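Long-range contacts in metallo-beta-lactamase superfamily protein (Thermus thermophilus, PDB 2ZZI), which probably acts as a hydrolase of the metallo-beta-lactamase superfamily, with a two-metal centre that holds two iron(III) ions in this crystal: residues L26-D31 with I50-A55; P78-L83 with H125-V130; S142-F147 with P182-G187. One frame throughout, in Å; residues are numbered along the deposited sequence.

Contact 1: residues L26-D31 with I50-A55. With FE (Fe (III) ion), chain C.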
loop_
_atom_site.group_PDB
_atom_site.type_symbol
_atom_site.label_atom_id
_atom_site.label_comp_id
_atom_site.label_asym_id
_atom_site.label_seq_id
_atom_site.Cartn_x
_atom_site.Cartn_y
_atom_site.Cartn_z
ATOM N N LEU A 26 -9.095 2.372 -3.851
ATOM C CA LEU A 26 -8.087 3.284 -3.317
ATOM C C LEU A 26 -7.041 2.545 -2.478
ATOM O O LEU A 26 -7.371 1.934 -1.464
ATOM C CB LEU A 26 -8.751 4.372 -2.479
ATOM C CG LEU A 26 -7.807 5.485 -2.043
ATOM C CD1 LEU A 26 -7.299 6.237 -3.266
ATOM C CD2 LEU A 26 -8.493 6.419 -1.066
ATOM N N ILE A 27 -5.784 2.612 -2.904
ATOM C CA ILE A 27 -4.688 1.928 -2.211
ATOM C C ILE A 27 -3.916 2.864 -1.265
ATOM O O ILE A 27 -3.346 3.859 -1.693
ATOM C CB ILE A 27 -3.719 1.284 -3.224
ATOM C CG1 ILE A 27 -4.493 0.421 -4.222
ATOM C CG2 ILE A 27 -2.675 0.448 -2.516
ATOM C CD1 ILE A 27 -3.613 -0.316 -5.217
ATOM N N ASP A 28 -3.916 2.544 0.024
ATOM C CA ASP A 28 -3.136 3.286 1.029
ATOM C C ASP A 28 -3.472 4.776 1.132
ATOM O O ASP A 28 -2.645 5.625 0.793
ATOM C CB ASP A 28 -1.628 3.134 0.788
ATOM C CG ASP A 28 -1.175 1.685 0.767
ATOM O OD1 ASP A 28 -2.004 0.790 1.039
ATOM O OD2 ASP A 28 0.014 1.444 0.472
ATOM N N PRO A 29 -4.685 5.100 1.613
ATOM C CA PRO A 29 -5.042 6.484 1.894
ATOM C C PRO A 29 -4.274 6.986 3.105
ATOM O O PRO A 29 -4.794 6.959 4.219
ATOM C CB PRO A 29 -6.528 6.395 2.225
ATOM C CG PRO A 29 -6.718 5.009 2.706
ATOM C CD PRO A 29 -5.803 4.179 1.880
ATOM N N GLY A 30 -3.049 7.450 2.881
ATOM C CA GLY A 30 -2.125 7.756 3.968
ATOM C C GLY A 30 -2.510 8.895 4.889
ATOM O O GLY A 30 -2.368 8.799 6.108
ATOM N N ASP A 31 -2.991 9.986 4.311
ATOM C CA ASP A 31 -3.340 11.159 5.098
ATOM C C ASP A 31 -4.075 12.159 4.216
ATOM O O ASP A 31 -4.363 11.866 3.053
ATOM C CB ASP A 31 -2.074 11.783 5.684
ATOM C CG ASP A 31 -2.370 12.785 6.777
ATOM O OD1 ASP A 31 -3.557 13.142 6.953
ATOM O OD2 ASP A 31 -1.416 13.212 7.465
ATOM N N ILE A 50 -11.232 0.550 0.005
ATOM C CA ILE A 50 -9.875 0.928 0.389
ATOM C C ILE A 50 -8.997 -0.307 0.584
ATOM O O ILE A 50 -9.272 -1.135 1.444
ATOM C CB ILE A 50 -9.875 1.729 1.703
ATOM C CG1 ILE A 50 -10.493 3.112 1.491
ATOM C CG2 ILE A 50 -8.463 1.855 2.247
ATOM C CD1 ILE A 50 -10.389 4.009 2.699
ATOM N N LEU A 51 -7.948 -0.429 -0.223
ATOM C CA LEU A 51 -6.974 -1.515 -0.079
ATOM C C LEU A 51 -5.676 -1.041 0.579
ATOM O O LEU A 51 -5.122 0.001 0.221
ATOM C CB LEU A 51 -6.670 -2.164 -1.429
ATOM C CG LEU A 51 -7.724 -3.174 -1.863
ATOM C CD1 LEU A 51 -9.095 -2.521 -1.839
ATOM C CD2 LEU A 51 -7.413 -3.762 -3.233
ATOM N N LEU A 52 -5.194 -1.822 1.539
ATOM C CA LEU A 52 -3.995 -1.473 2.279
ATOM C C LEU A 52 -2.896 -2.490 2.031
ATOM O O LEU A 52 -3.094 -3.682 2.240
ATOM C CB LEU A 52 -4.314 -1.402 3.768
ATOM C CG LEU A 52 -5.495 -0.492 4.098
ATOM C CD1 LEU A 52 -5.731 -0.433 5.595
ATOM C CD2 LEU A 52 -5.235 0.894 3.534
ATOM N N THR A 53 -1.742 -2.017 1.576
ATOM C CA THR A 53 -0.601 -2.892 1.330
ATOM C C THR A 53 0.004 -3.337 2.652
ATOM O O THR A 53 0.460 -4.470 2.783
ATOM C CB THR A 53 0.477 -2.201 0.487
ATOM O OG1 THR A 53 0.819 -0.950 1.090
ATOM C CG2 THR A 53 -0.025 -1.948 -0.909
ATOM N N HIS A 54 0.011 -2.427 3.623
ATOM C CA HIS A 54 0.371 -2.747 5.005
ATOM C C HIS A 54 -0.226 -1.705 5.944
ATOM O O HIS A 54 -0.815 -0.731 5.491
ATOM C CB HIS A 54 1.890 -2.901 5.197
ATOM C CG HIS A 54 2.683 -1.674 4.871
ATOM N ND1 HIS A 54 2.824 -1.195 3.586
ATOM C CD2 HIS A 54 3.409 -0.848 5.661
ATOM C CE1 HIS A 54 3.586 -0.117 3.601
ATOM N NE2 HIS A 54 3.957 0.114 4.848
ATOM N N ALA A 55 -0.090 -1.908 7.249
ATOM C CA ALA A 55 -0.852 -1.109 8.203
ATOM C C ALA A 55 -0.024 -0.031 8.878
ATOM O O ALA A 55 -0.357 0.418 9.981
ATOM C CB ALA A 55 -1.501 -2.009 9.251
HETATM FE FE FE C . 5.827 1.044 5.701
HETATM O O HOH W 1 5.804 2.573 6.389
#

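Contact 2: residues P78-L83 with H125-V130. With FE (Fe (III) ion), chain C.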
loop_
_atom_site.group_PDB
_atom_site.type_symbol
_atom_site.label_atom_id
_atom_site.label_comp_id
_atom_site.label_asym_id
_atom_site.label_seq_id
_atom_site.Cartn_x
_atom_site.Cartn_y
_atom_site.Cartn_z
ATOM N N PRO A 78 -4.714 -9.717 7.720
ATOM C CA PRO A 78 -4.891 -9.967 9.152
ATOM C C PRO A 78 -3.595 -9.937 9.974
ATOM O O PRO A 78 -3.622 -9.522 11.132
ATOM C CB PRO A 78 -5.512 -11.374 9.198
ATOM C CG PRO A 78 -5.490 -11.887 7.787
ATOM C CD PRO A 78 -5.446 -10.693 6.902
ATOM N N LEU A 79 -2.481 -10.380 9.398
ATOM C CA LEU A 79 -1.212 -10.364 10.123
ATOM C C LEU A 79 -0.756 -8.955 10.490
ATOM O O LEU A 79 0.149 -8.789 11.300
ATOM C CB LEU A 79 -0.105 -11.086 9.348
ATOM C CG LEU A 79 -0.127 -12.616 9.310
ATOM C CD1 LEU A 79 1.276 -13.128 9.089
ATOM C CD2 LEU A 79 -0.701 -13.204 10.586
ATOM N N ASP A 80 -1.384 -7.941 9.899
ATOM C CA ASP A 80 -1.026 -6.550 10.188
ATOM C C ASP A 80 -2.040 -5.854 11.096
ATOM O O ASP A 80 -1.861 -4.693 11.471
ATOM C CB ASP A 80 -0.847 -5.755 8.890
ATOM C CG ASP A 80 0.612 -5.626 8.473
ATOM O OD1 ASP A 80 1.454 -6.405 8.960
ATOM O OD2 ASP A 80 0.920 -4.734 7.660
ATOM N N LEU A 81 -3.110 -6.562 11.444
ATOM C CA LEU A 81 -4.130 -6.004 12.324
ATOM C C LEU A 81 -3.518 -5.308 13.525
ATOM O O LEU A 81 -3.786 -4.131 13.754
ATOM C CB LEU A 81 -5.099 -7.087 12.791
ATOM C CG LEU A 81 -6.525 -7.010 12.246
ATOM C CD1 LEU A 81 -7.227 -5.790 12.807
ATOM C CD2 LEU A 81 -6.511 -6.980 10.738
ATOM N N PRO A 82 -2.690 -6.036 14.301
ATOM C CA PRO A 82 -2.036 -5.484 15.498
ATOM C C PRO A 82 -1.381 -4.130 15.226
ATOM O O PRO A 82 -1.603 -3.178 15.967
ATOM C CB PRO A 82 -0.977 -6.536 15.831
ATOM C CG PRO A 82 -1.537 -7.802 15.302
ATOM C CD PRO A 82 -2.303 -7.439 14.060
ATOM N N LEU A 83 -0.581 -4.058 14.167
ATOM C CA LEU A 83 0.026 -2.811 13.743
ATOM C C LEU A 83 -1.063 -1.808 13.400
ATOM O O LEU A 83 -1.102 -0.699 13.940
ATOM C CB LEU A 83 0.911 -3.046 12.518
ATOM C CG LEU A 83 2.176 -3.874 12.732
ATOM C CD1 LEU A 83 2.890 -4.116 11.419
ATOM C CD2 LEU A 83 3.093 -3.172 13.708
ATOM N N HIS A 125 8.769 -6.115 5.482
ATOM C CA HIS A 125 8.611 -4.744 5.950
ATOM C C HIS A 125 7.616 -4.757 7.102
ATOM O O HIS A 125 7.746 -4.002 8.065
ATOM C CB HIS A 125 8.121 -3.838 4.825
ATOM C CG HIS A 125 7.964 -2.407 5.228
ATOM N ND1 HIS A 125 9.025 -1.527 5.276
ATOM C CD2 HIS A 125 6.871 -1.699 5.598
ATOM C CE1 HIS A 125 8.592 -0.340 5.666
ATOM N NE2 HIS A 125 7.288 -0.418 5.865
ATOM N N SER A 126 6.625 -5.634 6.993
ATOM C CA SER A 126 5.705 -5.903 8.081
ATOM C C SER A 126 5.099 -7.292 7.885
ATOM O O SER A 126 5.193 -7.868 6.802
ATOM C CB SER A 126 4.617 -4.829 8.167
ATOM O OG SER A 126 3.651 -4.982 7.142
ATOM N N PRO A 127 4.486 -7.837 8.943
ATOM C CA PRO A 127 3.968 -9.202 8.983
ATOM C C PRO A 127 2.836 -9.448 7.999
ATOM O O PRO A 127 2.680 -10.560 7.508
ATOM C CB PRO A 127 3.438 -9.332 10.412
ATOM C CG PRO A 127 4.120 -8.263 11.182
ATOM C CD PRO A 127 4.313 -7.141 10.228
ATOM N N GLY A 128 2.045 -8.420 7.721
ATOM C CA GLY A 128 0.906 -8.565 6.820
ATOM C C GLY A 128 1.027 -7.758 5.543
ATOM O O GLY A 128 0.029 -7.325 4.977
ATOM N N HIS A 129 2.255 -7.560 5.082
ATOM C CA HIS A 129 2.507 -6.754 3.900
ATOM C C HIS A 129 2.183 -7.543 2.640
ATOM O O HIS A 129 2.642 -8.673 2.467
ATOM C CB HIS A 129 3.966 -6.304 3.873
ATOM C CG HIS A 129 4.238 -5.190 2.915
ATOM N ND1 HIS A 129 4.302 -5.379 1.552
ATOM C CD2 HIS A 129 4.469 -3.873 3.123
ATOM C CE1 HIS A 129 4.559 -4.226 0.962
ATOM N NE2 HIS A 129 4.665 -3.297 1.894
ATOM N N VAL A 130 1.387 -6.939 1.762
ATOM C CA VAL A 130 1.002 -7.583 0.511
ATOM C C VAL A 130 1.385 -6.729 -0.690
ATOM O O VAL A 130 1.828 -5.589 -0.545
ATOM C CB VAL A 130 -0.517 -7.851 0.452
ATOM C CG1 VAL A 130 -0.983 -8.590 1.706
ATOM C CG2 VAL A 130 -1.278 -6.540 0.285
HETATM FE FE FE C . 5.827 1.044 5.701
HETATM O O HOH W 1 5.804 2.573 6.389
#

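Contact 3: residues S142-F147 with P182-G187. With FE (Fe (III) ion), chain D; FE (Fe (III) ion), chain C.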
loop_
_atom_site.group_PDB
_atom_site.type_symbol
_atom_site.label_atom_id
_atom_site.label_comp_id
_atom_site.label_asym_id
_atom_site.label_seq_id
_atom_site.Cartn_x
_atom_site.Cartn_y
_atom_site.Cartn_z
ATOM N N SER A 142 3.188 -2.255 -4.789
ATOM C CA SER A 142 3.953 -3.040 -3.835
ATOM C C SER A 142 4.330 -2.269 -2.575
ATOM O O SER A 142 5.274 -2.630 -1.883
ATOM C CB SER A 142 5.207 -3.590 -4.509
ATOM O OG SER A 142 5.950 -2.548 -5.112
ATOM N N GLY A 143 3.588 -1.215 -2.272
ATOM C CA GLY A 143 3.826 -0.457 -1.051
ATOM C C GLY A 143 5.290 -0.157 -0.787
ATOM O O GLY A 143 6.016 0.295 -1.681
ATOM N N ASP A 144 5.718 -0.413 0.450
ATOM C CA ASP A 144 7.071 -0.099 0.899
ATOM C C ASP A 144 8.053 -1.219 0.607
ATOM O O ASP A 144 9.203 -1.166 1.024
ATOM C CB ASP A 144 7.081 0.217 2.394
ATOM C CG ASP A 144 6.490 1.577 2.710
ATOM O OD1 ASP A 144 6.050 2.282 1.773
ATOM O OD2 ASP A 144 6.468 1.946 3.903
ATOM N N LEU A 145 7.596 -2.234 -0.113
ATOM C CA LEU A 145 8.449 -3.354 -0.473
ATOM C C LEU A 145 9.639 -2.891 -1.316
ATOM O O LEU A 145 10.793 -2.973 -0.880
ATOM C CB LEU A 145 7.642 -4.418 -1.221
ATOM C CG LEU A 145 8.057 -5.881 -1.052
ATOM N N LEU A 146 9.356 -2.390 -2.517
ATOM C CA LEU A 146 10.419 -1.997 -3.446
ATOM C C LEU A 146 10.410 -0.515 -3.809
ATOM O O LEU A 146 9.388 0.022 -4.221
ATOM C CB LEU A 146 10.348 -2.840 -4.720
ATOM C CG LEU A 146 11.491 -2.653 -5.716
ATOM C CD1 LEU A 146 12.836 -2.899 -5.047
ATOM C CD2 LEU A 146 11.307 -3.571 -6.911
ATOM N N PHE A 147 11.558 0.137 -3.663
ATOM C CA PHE A 147 11.703 1.539 -4.038
ATOM C C PHE A 147 12.632 1.717 -5.242
ATOM O O PHE A 147 13.299 0.776 -5.671
ATOM C CB PHE A 147 12.245 2.359 -2.867
ATOM C CG PHE A 147 11.376 2.327 -1.640
ATOM C CD1 PHE A 147 10.044 2.691 -1.704
ATOM C CD2 PHE A 147 11.902 1.961 -0.415
ATOM C CE1 PHE A 147 9.253 2.671 -0.570
ATOM C CE2 PHE A 147 11.114 1.943 0.717
ATOM C CZ PHE A 147 9.789 2.299 0.638
ATOM N N PRO A 182 5.383 2.247 -5.861
ATOM C CA PRO A 182 5.814 2.130 -4.482
ATOM C C PRO A 182 5.084 3.125 -3.602
ATOM O O PRO A 182 4.485 4.061 -4.112
ATOM C CB PRO A 182 7.295 2.489 -4.566
ATOM C CG PRO A 182 7.371 3.472 -5.693
ATOM C CD PRO A 182 6.195 3.223 -6.608
ATOM N N GLY A 183 5.138 2.924 -2.291
ATOM C CA GLY A 183 4.413 3.776 -1.365
ATOM C C GLY A 183 5.142 5.071 -1.097
ATOM O O GLY A 183 4.654 5.922 -0.362
ATOM N N HIS A 184 6.319 5.216 -1.695
ATOM C CA HIS A 184 7.154 6.395 -1.489
ATOM C C HIS A 184 8.064 6.613 -2.686
ATOM O O HIS A 184 8.673 5.673 -3.194
ATOM C CB HIS A 184 8.043 6.234 -0.252
ATOM C CG HIS A 184 7.296 6.048 1.032
ATOM N ND1 HIS A 184 6.891 7.107 1.818
ATOM C CD2 HIS A 184 6.922 4.927 1.692
ATOM C CE1 HIS A 184 6.282 6.645 2.894
ATOM N NE2 HIS A 184 6.289 5.326 2.844
ATOM N N GLY A 185 8.166 7.857 -3.134
ATOM C CA GLY A 185 9.142 8.205 -4.159
ATOM C C GLY A 185 8.784 7.761 -5.563
ATOM O O GLY A 185 7.720 7.204 -5.798
ATOM N N PRO A 186 9.690 8.002 -6.511
ATOM C CA PRO A 186 9.471 7.764 -7.927
ATOM C C PRO A 186 9.167 6.305 -8.249
ATOM O O PRO A 186 9.654 5.409 -7.568
ATOM C CB PRO A 186 10.810 8.163 -8.554
ATOM C CG PRO A 186 11.440 9.078 -7.555
ATOM C CD PRO A 186 11.038 8.524 -6.240
ATOM N N GLY A 187 8.368 6.078 -9.285
ATOM C CA GLY A 187 8.061 4.732 -9.731
ATOM C C GLY A 187 9.272 4.131 -10.411
ATOM O O GLY A 187 10.301 4.791 -10.542
HETATM FE FE FE D . 5.717 3.957 4.337
HETATM FE FE FE C . 5.827 1.044 5.701
HETATM O O HOH W 1 5.804 2.573 6.389
#

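Contact 1: residues L26-D31 with I50-A55
D28 and T53 carry the polar part of this contact. It lies at the C-terminal ends of the two parallel strands of a beta-alpha-beta unit, made of strand 23-27, helix 33-43 and strand 50-51. L51 N donates to L26 O and D28 N donates to L51 O, which keeps the strands in register up to the point where the loops begin. There the D28 carboxylate takes over. CG of D28 lies beside the backbone N and anti to the carbonyl carbon (chi1 -56°), and the group reaches across to the backbone of the other loop. OD1 of D28 accepts T53 N at 2.9 Å, with an N-H...O angle of 164°. OD2 of D28 accepts T53 OG1 at 2.6 Å. Both oxygens use their syn lone pairs, so the carboxylate grips one residue by its amide and its hydroxyl. OG1 of T53 sits between its own N and carbonyl carbon (chi1 53°), where it donates to D28 OD2 and accepts from H54 ND1. OD2 also accepts H59 ND1, a bond that ties D28 to a metal ligand. The apolar part is buried. CD of P29 packs against CG2 of I50 at 3.6 Å and CD2 of L52 at 3.7 Å. On the other side of the sheet, I27 CG2 meets T53 CG2 at 3.9 Å. Next to T53, H54 NE2 binds the iron of chain C at 2.3 Å.

Contact 2: residues P78-L83 with H125-V130
The flat carboxylate of D80 meets the turn S126-H129 with both oxygens, OD2 at S126 OG and OD1 at G128 N. The two histidine rings of the second segment lie toward the metal site. The ring of H129 stacks on that of H54. The ring of H125 has water 1 in plane at its edge, and H125 NE2 binds the iron of chain C at 2.1 Å. CG of H125 is anti to the backbone N (chi1 -179°), which puts NE2 on the iron. On the carboxylate, the syn lone pair of D80 OD2 accepts S126 OG at 2.8 Å. The modelled distance of 2.4 Å from D80 OD1 to G128 N is very short, and its exact value is doubtful. S126 OG lies between its own N and carbonyl carbon (chi1 75°), on the side of D80. Apolar contacts flank the carboxylate. CD1 of L83 and CD of P127 meet tip to tip at 3.5 Å, and CB of L79 packs on CB of P127 at 4.1 Å. G128, with no side chain, lets the backbone of the turn come close to L79, whose CB is 3.7 Å from G128 CA. D80 OD2 also accepts A55 N, next to the ligand H54. One buried carboxylate thus takes donors from two ligand-bearing loops. D80 is in the second shell and probably fixes the loops that carry H54 and H125 relative to each other.

Contact 3: residues S142-F147 with P182-G187
D144 OD2 is gripped by two metals. D144 OD2 lies 2.1 Å from the iron of chain C and 2.2 Å from the iron of chain D, so one carboxylate oxygen bridges the pair. H184 shares the second ion: H184 NE2 binds the iron of chain D at 2.1 Å. CG of H184 lies beside the backbone N (chi1 -61°), which turns NE2 to that iron. The two side chains converge on the ion from different segments, with carboxylate and imidazole planes 43° apart. Water 1 also bridges the irons in the model, much nearer that of chain C; at this resolution its exact place is uncertain. H54, H56 and H125 complete the first site, and D58 and H59 the second.

The backbones are joined just behind the ligands. G183 N donates to G143 O at 2.8 Å, coming from above the carbonyl plane and not along a lone pair. G143 belongs to a type II' turn closed by the bond from L145 N to S142 O, and its positive phi suits a glycine. This turn brings D144 to the metals at a break in strand 139-147. F147 packs against P182 and H184. The side chains of F147 and H184 run side by side and point the same way, but their ring planes are 73° apart. The pair is oblique, neither a stack nor edge-to-face. CE1 of F147 touches CB of H184 at 3.8 Å, at the edge of the imidazole. P182 CB sits near the plane of the phenyl ring, 4.0 Å from CD1 of F147, so the ring rests edge-on against the proline. P182 O is held by the hydroxyl of Y16.

A bridging aspartate at a break in strand 139-147 and a histidine on the loop after strand 179-182 are characteristic of the binuclear site of the metallo-beta-lactamase fold, where they join the ligands of the HxHxDH motif.

Overall arrangement
From the N terminus, the three contacts follow one another in series; none nests in or crosses another. Contact 1 closes a loop of 18 residues that holds helix 33-43. Contact 2 closes 41 residues, among them most of helix 81-92 and strands 106-107, 113-114 and 117-121. Contact 3 closes 34 residues that include helix 161-171. Contact 1 belongs to the N-terminal sheet and contact 3 to the C-terminal one. Contact 2 joins the two halves: T53 O and V130 N, 2.8 Å apart, probably form a hydrogen bond between contacts 1 and 2. All three meet at the iron of chain C, each giving it a ligand, at one edge of the alpha-beta-beta-alpha sandwich.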